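Local coordinates for cupin domain protein (Microcystis aeruginosa DIANCHI905, PDB 5ZBF), which is an iron-binding cupin that binds 4-hydroxyphenylpyruvic acid and acts as an isomerase in making the Choi moiety of aeruginosins, at residues 44-49 with 100-105; 75-80 with 106-111. All coordinates share one frame; numbering follows the deposited sequence.

Contact 1 (44-49 with 100-105). With FE2 (Fe (II) ion), chain C; ENO (3-(4-hydroxy-phenyl)pyruvic acid), chain B.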
ATOM      1  N   GLN A  44     -19.716   0.845   4.480  1.00 37.30           N
ATOM      2  CA  GLN A  44     -19.546   1.442   3.173  1.00 35.61           C
ATOM      3  C   GLN A  44     -19.186   2.899   3.348  1.00 35.20           C
ATOM      4  O   GLN A  44     -19.507   3.520   4.363  1.00 37.47           O
ATOM      5  CB  GLN A  44     -20.794   1.260   2.299  1.00 44.18           C
ATOM      6  CG  GLN A  44     -22.092   1.746   2.911  1.00 47.25           C
ATOM      7  CD  GLN A  44     -23.303   1.076   2.292  1.00 51.29           C
ATOM      8  OE1 GLN A  44     -24.070   0.413   2.984  1.00 56.38           O
ATOM      9  NE2 GLN A  44     -23.467   1.224   0.980  1.00 50.87           N
ATOM     10  N   HIS A  45     -18.484   3.425   2.355  1.00 32.31           N
ATOM     11  CA  HIS A  45     -18.096   4.821   2.342  1.00 33.66           C
ATOM     12  C   HIS A  45     -17.842   5.247   0.913  1.00 30.06           C
ATOM     13  O   HIS A  45     -17.531   4.403   0.056  1.00 30.59           O
ATOM     14  CB  HIS A  45     -16.847   5.047   3.195  1.00 35.07           C
ATOM     15  CG  HIS A  45     -15.847   3.938   3.115  1.00 36.14           C
ATOM     16  ND1 HIS A  45     -15.105   3.684   1.982  1.00 34.68           N
ATOM     17  CD2 HIS A  45     -15.461   3.022   4.031  1.00 36.26           C
ATOM     18  CE1 HIS A  45     -14.304   2.661   2.202  1.00 29.33           C
ATOM     19  NE2 HIS A  45     -14.500   2.239   3.440  1.00 35.40           N
ATOM     20  N   PRO A  46     -17.945   6.556   0.647  1.00 36.33           N
ATOM     21  CA  PRO A  46     -17.807   7.042  -0.723  1.00 38.46           C
ATOM     22  C   PRO A  46     -16.393   6.879  -1.284  1.00 34.61           C
ATOM     23  O   PRO A  46     -16.224   6.815  -2.502  1.00 35.62           O
ATOM     24  CB  PRO A  46     -18.196   8.521  -0.620  1.00 40.95           C
ATOM     25  CG  PRO A  46     -17.934   8.893   0.794  1.00 38.35           C
ATOM     26  CD  PRO A  46     -18.137   7.654   1.614  1.00 35.73           C
ATOM     27  N   GLU A  47     -15.391   6.794  -0.417  1.00 31.35           N
ATOM     28  CA  GLU A  47     -14.034   6.525  -0.888  1.00 29.24           C
ATOM     29  C   GLU A  47     -13.928   5.092  -1.392  1.00 30.46           C
ATOM     30  O   GLU A  47     -14.437   4.153  -0.758  1.00 29.80           O
ATOM     31  CB  GLU A  47     -12.999   6.748   0.213  1.00 30.81           C
ATOM     32  CG  GLU A  47     -12.884   8.194   0.690  1.00 36.21           C
ATOM     33  CD  GLU A  47     -13.915   8.589   1.734  1.00 41.90           C
ATOM     34  OE1 GLU A  47     -14.675   7.717   2.216  1.00 41.93           O
ATOM     35  OE2 GLU A  47     -13.962   9.788   2.080  1.00 50.01           O
ATOM     36  N   SER A  48     -13.282   4.939  -2.545  1.00 27.19           N
ATOM     37  CA  SER A  48     -12.827   3.637  -3.012  1.00 26.81           C
ATOM     38  C   SER A  48     -11.651   3.198  -2.163  1.00 25.10           C
ATOM     39  O   SER A  48     -10.897   4.034  -1.650  1.00 24.74           O
ATOM     40  CB  SER A  48     -12.386   3.707  -4.469  1.00 26.57           C
ATOM     41  OG  SER A  48     -13.452   4.116  -5.301  1.00 33.65           O
ATOM     42  N   GLN A  49     -11.491   1.888  -2.036  1.00 23.69           N
ATOM     43  CA  GLN A  49     -10.511   1.319  -1.123  1.00 22.52           C
ATOM     44  C   GLN A  49      -9.828   0.105  -1.727  1.00 23.30           C
ATOM     45  O   GLN A  49     -10.464  -0.737  -2.370  1.00 25.03           O
ATOM     46  CB  GLN A  49     -11.211   0.929   0.178  1.00 22.57           C
ATOM     47  CG  GLN A  49     -10.327   0.292   1.238  1.00 24.42           C
ATOM     48  CD  GLN A  49     -11.120  -0.161   2.444  1.00 29.33           C
ATOM     49  OE1 GLN A  49     -11.040  -1.316   2.872  1.00 31.47           O
ATOM     50  NE2 GLN A  49     -11.905   0.749   2.988  1.00 28.31           N
ATOM     51  N   LYS A 100      -7.318   4.803   0.551  1.00 21.74           N
ATOM     52  CA  LYS A 100      -8.677   5.263   0.305  1.00 22.70           C
ATOM     53  C   LYS A 100      -8.648   6.599  -0.420  1.00 23.75           C
ATOM     54  O   LYS A 100      -7.842   7.476  -0.097  1.00 22.46           O
ATOM     55  CB  LYS A 100      -9.461   5.358   1.614  1.00 25.00           C
ATOM     56  CG  LYS A 100      -9.783   3.996   2.202  1.00 28.95           C
ATOM     57  CD  LYS A 100     -10.165   4.072   3.666  1.00 37.20           C
ATOM     58  CE  LYS A 100     -11.468   4.807   3.871  1.00 41.14           C
ATOM     59  NZ  LYS A 100     -11.950   4.600   5.267  1.00 42.33           N
ATOM     60  N   ARG A 101      -9.538   6.743  -1.402  1.00 25.21           N
ATOM     61  CA  ARG A 101      -9.538   7.895  -2.293  1.00 27.17           C
ATOM     62  C   ARG A 101     -10.889   7.965  -2.978  1.00 25.99           C
ATOM     63  O   ARG A 101     -11.432   6.927  -3.359  1.00 28.71           O
ATOM     64  CB  ARG A 101      -8.450   7.714  -3.351  1.00 30.28           C
ATOM     65  CG  ARG A 101      -8.311   8.872  -4.306  1.00 30.50           C
ATOM     66  CD  ARG A 101      -7.427   8.511  -5.476  1.00 32.15           C
ATOM     67  NE  ARG A 101      -7.365   9.619  -6.414  1.00 36.37           N
ATOM     68  CZ  ARG A 101      -6.628  10.716  -6.250  1.00 42.37           C
ATOM     69  NH1 ARG A 101      -6.655  11.658  -7.179  1.00 47.28           N
ATOM     70  NH2 ARG A 101      -5.861  10.878  -5.174  1.00 52.42           N
ATOM     71  N   ILE A 102     -11.440   9.171  -3.115  1.00 26.50           N
ATOM     72  CA  ILE A 102     -12.612   9.378  -3.967  1.00 29.44           C
ATOM     73  C   ILE A 102     -12.119   9.292  -5.405  1.00 29.34           C
ATOM     74  O   ILE A 102     -11.333  10.135  -5.841  1.00 34.11           O
ATOM     75  CB  ILE A 102     -13.284  10.749  -3.740  1.00 32.32           C
ATOM     76  CG1 ILE A 102     -13.772  10.890  -2.293  1.00 33.83           C
ATOM     77  CG2 ILE A 102     -14.438  10.941  -4.726  1.00 32.12           C
ATOM     78  CD1 ILE A 102     -14.962  10.024  -1.942  1.00 38.40           C
ATOM     79  N   THR A 103     -12.560   8.259  -6.121  1.00 27.61           N
ATOM     80  CA  THR A 103     -12.082   8.003  -7.470  1.00 28.42           C
ATOM     81  C   THR A 103     -13.054   8.444  -8.541  1.00 27.15           C
ATOM     82  O   THR A 103     -14.261   8.525  -8.328  1.00 29.53           O
ATOM     83  CB  THR A 103     -11.790   6.508  -7.710  1.00 30.32           C
ATOM     84  OG1 THR A 103     -12.966   5.728  -7.446  1.00 32.20           O
ATOM     85  CG2 THR A 103     -10.655   6.051  -6.840  1.00 30.83           C
ATOM     86  N   SER A 104     -12.501   8.714  -9.716  1.00 28.99           N
ATOM     87  CA  SER A 104     -13.279   9.049 -10.894  1.00 30.54           C
ATOM     88  C   SER A 104     -13.347   7.911 -11.929  1.00 29.46           C
ATOM     89  O   SER A 104     -14.212   7.935 -12.812  1.00 33.14           O
ATOM     90  CB  SER A 104     -12.669  10.291 -11.549  0.70 35.78           C
ATOM     91  OG  SER A 104     -11.258  10.150 -11.687  0.70 37.30           O
ATOM     92  N   SER A 105     -12.460   6.928 -11.816  1.00 30.44           N
ATOM     93  CA  SER A 105     -12.294   5.857 -12.811  0.50 28.09           C
ATOM     94  C   SER A 105     -13.511   4.938 -12.928  1.00 28.17           C
ATOM     95  O   SER A 105     -14.304   4.822 -11.993  1.00 30.41           O
ATOM     96  CB  SER A 105     -11.072   4.984 -12.455  0.50 30.15           C
ATOM     97  OG  SER A 105      -9.884   5.745 -12.267  0.50 27.26           O
TER
HETATM   98 FE   FE2 C 302     -13.532   0.475   4.333  0.70 21.41          FE
HETATM   99  O4  ENO B 301     -12.358  -0.983   5.306  1.00 34.38           O
HETATM  100  C9  ENO B 301     -12.709  -1.249   9.627  1.00 41.06           C
HETATM  101  C8  ENO B 301     -13.852  -1.466  10.398  1.00 50.30           C
HETATM  102  C7  ENO B 301     -14.947  -2.144   9.857  1.00 46.49           C
HETATM  103  C6  ENO B 301     -14.890  -2.604   8.544  1.00 42.43           C
HETATM  104  C5  ENO B 301     -13.748  -2.387   7.775  1.00 41.24           C
HETATM  105  C4  ENO B 301     -12.652  -1.711   8.311  1.00 43.33           C
HETATM  106  O3  ENO B 301     -16.069  -2.357  10.603  1.00 48.84           O
HETATM  107  C3  ENO B 301     -11.426  -1.479   7.449  1.00 38.70           C
HETATM  108  C2  ENO B 301     -11.826  -0.534   6.326  1.00 35.07           C
HETATM  109  C1  ENO B 301     -11.616   0.911   6.456  1.00 35.23           C
HETATM  110  O2  ENO B 301     -10.827   1.374   7.322  1.00 45.00           O
HETATM  111  O1  ENO B 301     -12.249   1.664   5.681  1.00 33.56           O
HETATM  112  O   HOH W   1     -14.632   6.593  -4.908  1.00 34.46           O
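K100 lays the end of its aliphatic chain over one face of the H45 imidazole, a CH-pi contact with CE 4.1 Å from the ring centroid, and the two side chains cross at about a right angle. As far as CD the lysine runs alongside Q49, pointing the same way; a bend at chi3 (66°) then carries NZ to the carboxylate of the bound 4-hydroxyphenylpyruvate, where it donates to ENO O1 at 3.0 Å. That same oxygen binds the iron, so the lysine and the metal hold one carboxylate oxygen between them. H45 reaches the metal through NE2 at 2.2 Å. Its far nitrogen, ND1, donates to E47 O at 2.9 Å, and since that oxygen lies in the ring plane the bond fixes the rotation of the imidazole.

This is the iron site of a cupin: H43, H45 and Q49 form a variant of the His-X-His motif with glutamine at the position where glutamate is usual, and H84 supplies the fourth protein ligand. ENO O4 and O1 complete six ligands.

Strands 48-55 and 94-101 pair antiparallel here. S48 and R101 make a hydrogen-bonded pair, with R101 N bonded to S48 O at 3.0 Å and S48 N to R101 O at 2.8 Å. The hydroxyls S48 OG and T103 OG1 meet at 2.7 Å, and water 1 ties S48 OG to P46 O and T103 N. I102 curls CD1 back against P46 CB, 3.8 Å away, and against the CG of E47.

Contact 2 (75-80 with 106-111)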
ATOM      1  N   ILE A  75      -4.641  -8.364  -3.242  1.00 22.07           N
ATOM      2  CA  ILE A  75      -5.099  -7.025  -2.947  0.50 22.52           C
ATOM      3  C   ILE A  75      -6.632  -7.016  -3.035  1.00 21.00           C
ATOM      4  O   ILE A  75      -7.234  -7.479  -4.003  1.00 21.68           O
ATOM      5  CB  ILE A  75      -4.345  -5.935  -3.775  0.50 30.15           C
ATOM      6  CG1 ILE A  75      -5.193  -5.269  -4.851  0.50 34.64           C
ATOM      7  CG2 ILE A  75      -3.035  -6.456  -4.366  0.50 29.90           C
ATOM      8  CD1 ILE A  75      -5.665  -3.907  -4.420  0.50 36.00           C
ATOM      9  N   HIS A  76      -7.264  -6.533  -1.964  1.00 20.05           N
ATOM     10  CA  HIS A  76      -8.726  -6.404  -1.963  1.00 21.81           C
ATOM     11  C   HIS A  76      -9.082  -5.083  -2.626  1.00 20.28           C
ATOM     12  O   HIS A  76      -8.328  -4.112  -2.527  1.00 19.65           O
ATOM     13  CB  HIS A  76      -9.335  -6.534  -0.547  1.00 25.17           C
ATOM     14  CG  HIS A  76      -9.171  -5.322   0.318  1.00 26.12           C
ATOM     15  ND1 HIS A  76      -8.165  -5.208   1.246  1.00 29.87           N
ATOM     16  CD2 HIS A  76      -9.897  -4.181   0.408  1.00 28.35           C
ATOM     17  CE1 HIS A  76      -8.269  -4.047   1.871  1.00 28.57           C
ATOM     18  NE2 HIS A  76      -9.310  -3.401   1.376  1.00 33.31           N
ATOM     19  N   VAL A  77     -10.228  -5.055  -3.308  1.00 22.98           N
ATOM     20  CA  VAL A  77     -10.670  -3.872  -4.040  1.00 22.77           C
ATOM     21  C   VAL A  77     -12.152  -3.639  -3.737  1.00 23.51           C
ATOM     22  O   VAL A  77     -13.004  -4.459  -4.092  1.00 26.05           O
ATOM     23  CB  VAL A  77     -10.460  -4.044  -5.565  1.00 23.95           C
ATOM     24  CG1 VAL A  77     -10.812  -2.765  -6.319  1.00 26.45           C
ATOM     25  CG2 VAL A  77      -9.024  -4.459  -5.879  1.00 24.61           C
ATOM     26  N   ALA A  78     -12.445  -2.536  -3.051  1.00 23.09           N
ATOM     27  CA  ALA A  78     -13.823  -2.160  -2.721  1.00 23.99           C
ATOM     28  C   ALA A  78     -14.121  -0.812  -3.363  1.00 26.91           C
ATOM     29  O   ALA A  78     -13.659   0.230  -2.882  1.00 28.53           O
ATOM     30  CB  ALA A  78     -13.998  -2.080  -1.214  1.00 26.64           C
ATOM     31  N   ASP A  79     -14.877  -0.832  -4.462  1.00 25.65           N
ATOM     32  CA  ASP A  79     -15.240   0.408  -5.145  1.00 28.74           C
ATOM     33  C   ASP A  79     -16.184   1.256  -4.289  1.00 28.78           C
ATOM     34  O   ASP A  79     -16.614   0.817  -3.230  1.00 26.68           O
ATOM     35  CB  ASP A  79     -15.861   0.097  -6.505  1.00 28.75           C
ATOM     36  CG  ASP A  79     -14.822  -0.369  -7.533  1.00 33.96           C
ATOM     37  OD1 ASP A  79     -13.593  -0.221  -7.308  1.00 34.56           O
ATOM     38  OD2 ASP A  79     -15.243  -0.885  -8.575  1.00 31.05           O
ATOM     39  N   ALA A  80     -16.492   2.465  -4.763  1.00 32.97           N
ATOM     40  CA  ALA A  80     -17.255   3.450  -3.987  1.00 34.88           C
ATOM     41  C   ALA A  80     -18.557   2.867  -3.461  1.00 35.08           C
ATOM     42  O   ALA A  80     -19.327   2.287  -4.226  1.00 32.02           O
ATOM     43  CB  ALA A  80     -17.539   4.683  -4.834  1.00 39.57           C
ATOM     44  N   LEU A 106     -13.632   4.267 -14.077  1.00 24.56           N
ATOM     45  CA  LEU A 106     -14.650   3.232 -14.287  1.00 26.79           C
ATOM     46  C   LEU A 106     -14.484   2.069 -13.299  1.00 26.64           C
ATOM     47  O   LEU A 106     -13.393   1.859 -12.795  1.00 29.93           O
ATOM     48  CB  LEU A 106     -14.594   2.704 -15.727  1.00 28.72           C
ATOM     49  CG  LEU A 106     -15.186   3.641 -16.773  1.00 25.44           C
ATOM     50  CD1 LEU A 106     -14.863   3.149 -18.175  1.00 29.08           C
ATOM     51  CD2 LEU A 106     -16.682   3.799 -16.572  1.00 24.00           C
ATOM     52  N   PRO A 107     -15.566   1.309 -13.031  1.00 30.64           N
ATOM     53  CA  PRO A 107     -15.535   0.288 -11.980  1.00 30.75           C
ATOM     54  C   PRO A 107     -14.507  -0.816 -12.178  1.00 26.54           C
ATOM     55  O   PRO A 107     -14.173  -1.178 -13.316  1.00 32.60           O
ATOM     56  CB  PRO A 107     -16.944  -0.320 -12.033  1.00 36.65           C
ATOM     57  CG  PRO A 107     -17.794   0.737 -12.635  1.00 38.40           C
ATOM     58  CD  PRO A 107     -16.906   1.415 -13.636  1.00 35.36           C
ATOM     59  N   SER A 108     -14.040  -1.354 -11.061  1.00 29.37           N
ATOM     60  CA  SER A 108     -13.128  -2.487 -11.043  1.00 28.46           C
ATOM     61  C   SER A 108     -13.850  -3.777 -11.418  1.00 27.84           C
ATOM     62  O   SER A 108     -14.979  -4.015 -10.979  1.00 33.13           O
ATOM     63  CB  SER A 108     -12.544  -2.646  -9.645  1.00 29.89           C
ATOM     64  OG  SER A 108     -12.020  -1.415  -9.170  1.00 31.47           O
ATOM     65  N   GLU A 109     -13.192  -4.603 -12.223  1.00 30.08           N
ATOM     66  CA  GLU A 109     -13.767  -5.875 -12.670  1.00 32.52           C
ATOM     67  C   GLU A 109     -13.590  -6.987 -11.625  1.00 35.18           C
ATOM     68  O   GLU A 109     -14.307  -7.982 -11.650  1.00 42.31           O
ATOM     69  CB  GLU A 109     -13.151  -6.293 -14.009  1.00 39.79           C
ATOM     70  CG  GLU A 109     -13.673  -7.609 -14.561  1.00 45.25           C
ATOM     71  N   ASP A 110     -12.651  -6.818 -10.698  1.00 35.44           N
ATOM     72  CA  ASP A 110     -12.369  -7.852  -9.711  1.00 30.31           C
ATOM     73  C   ASP A 110     -12.331  -7.260  -8.308  1.00 29.26           C
ATOM     74  O   ASP A 110     -11.800  -6.158  -8.126  1.00 33.59           O
ATOM     75  CB  ASP A 110     -11.024  -8.511 -10.034  1.00 32.20           C
ATOM     76  CG  ASP A 110     -10.965  -9.051 -11.448  1.00 41.41           C
ATOM     77  OD1 ASP A 110     -11.516 -10.144 -11.699  1.00 47.98           O
ATOM     78  OD2 ASP A 110     -10.365  -8.380 -12.312  1.00 48.35           O
ATOM     79  N   VAL A 111     -12.892  -7.986  -7.329  1.00 27.03           N
ATOM     80  CA  VAL A 111     -12.788  -7.611  -5.903  1.00 24.02           C
ATOM     81  C   VAL A 111     -11.480  -8.082  -5.245  1.00 23.75           C
ATOM     82  O   VAL A 111     -11.095  -7.582  -4.177  1.00 24.69           O
ATOM     83  CB  VAL A 111     -13.991  -8.109  -5.051  1.00 22.93           C
ATOM     84  CG1 VAL A 111     -15.294  -7.474  -5.535  1.00 27.75           C
ATOM     85  CG2 VAL A 111     -14.108  -9.632  -5.044  1.00 25.27           C
TER
HETATM   86  O   HOH W   2     -15.985  -3.986  -8.148  1.00 49.41           O
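V77, on strand 74-78, gives the 106-111 loop a single backbone bond, its N donating to V111 O at 2.8 Å; the CA of H76 touches the same oxygen at 3.4 Å. The loop has no regular structure of its own here. It leads from strand 94-101 into strand 112-119, which carries on beside strand 74-78, as the backbone pairing of I75 with L113 continues.

The side chains meet two residues further along, where D79 turns its carboxylate to S108 and uses both oxygens. OD1 accepts from S108 OG at 2.7 Å and OD2 from S108 N at 2.8 Å, each through its syn lone pair, so both oxygens of one carboxylate grip the same serine. The serine can offer both donors because its OG stands beside its own backbone N, anti to the carbonyl carbon (chi1 -51°). Beside these bonds the V77 methyl CG1 lies 3.4 Å from S108 OG, while its CB sits 3.6 Å from D110 O, and the same valine also packs on F135 and L113. P107, just before the serine, brings its CA to 3.6 Å from D79 OD2. An alanine in place of D79 would remove both acceptors, and would probably leave the backbone N of S108 without its mate and this end of the loop freer to move.

Water 2 donates to D79 OD2 and to S108 O, and S133 gives S108 OG a second hydrogen-bond partner. With an N-H, a hydroxyl and a water all donating to it, the carboxylate of D79 is likely to stay ionised, its charge stabilised by these neutral donors.

The two contacts lie with centres about 10 Å apart, on the same side of the chain's centre, and their segments alternate along the sequence: 44-49, 75-80, then 100-105 running straight on into 106-111. Strands 48-55 and 74-78 are neighbours in the sheet, and a probable hydrogen bond of 2.8 Å from A78 N to Q49 O joins contact 1 to contact 2. A80 CB also packs on P46 O. The chain therefore leaves strand 94-101 beside the iron site and crosses past the end of strand 74-78, where D79 holds it, before entering strand 112-119.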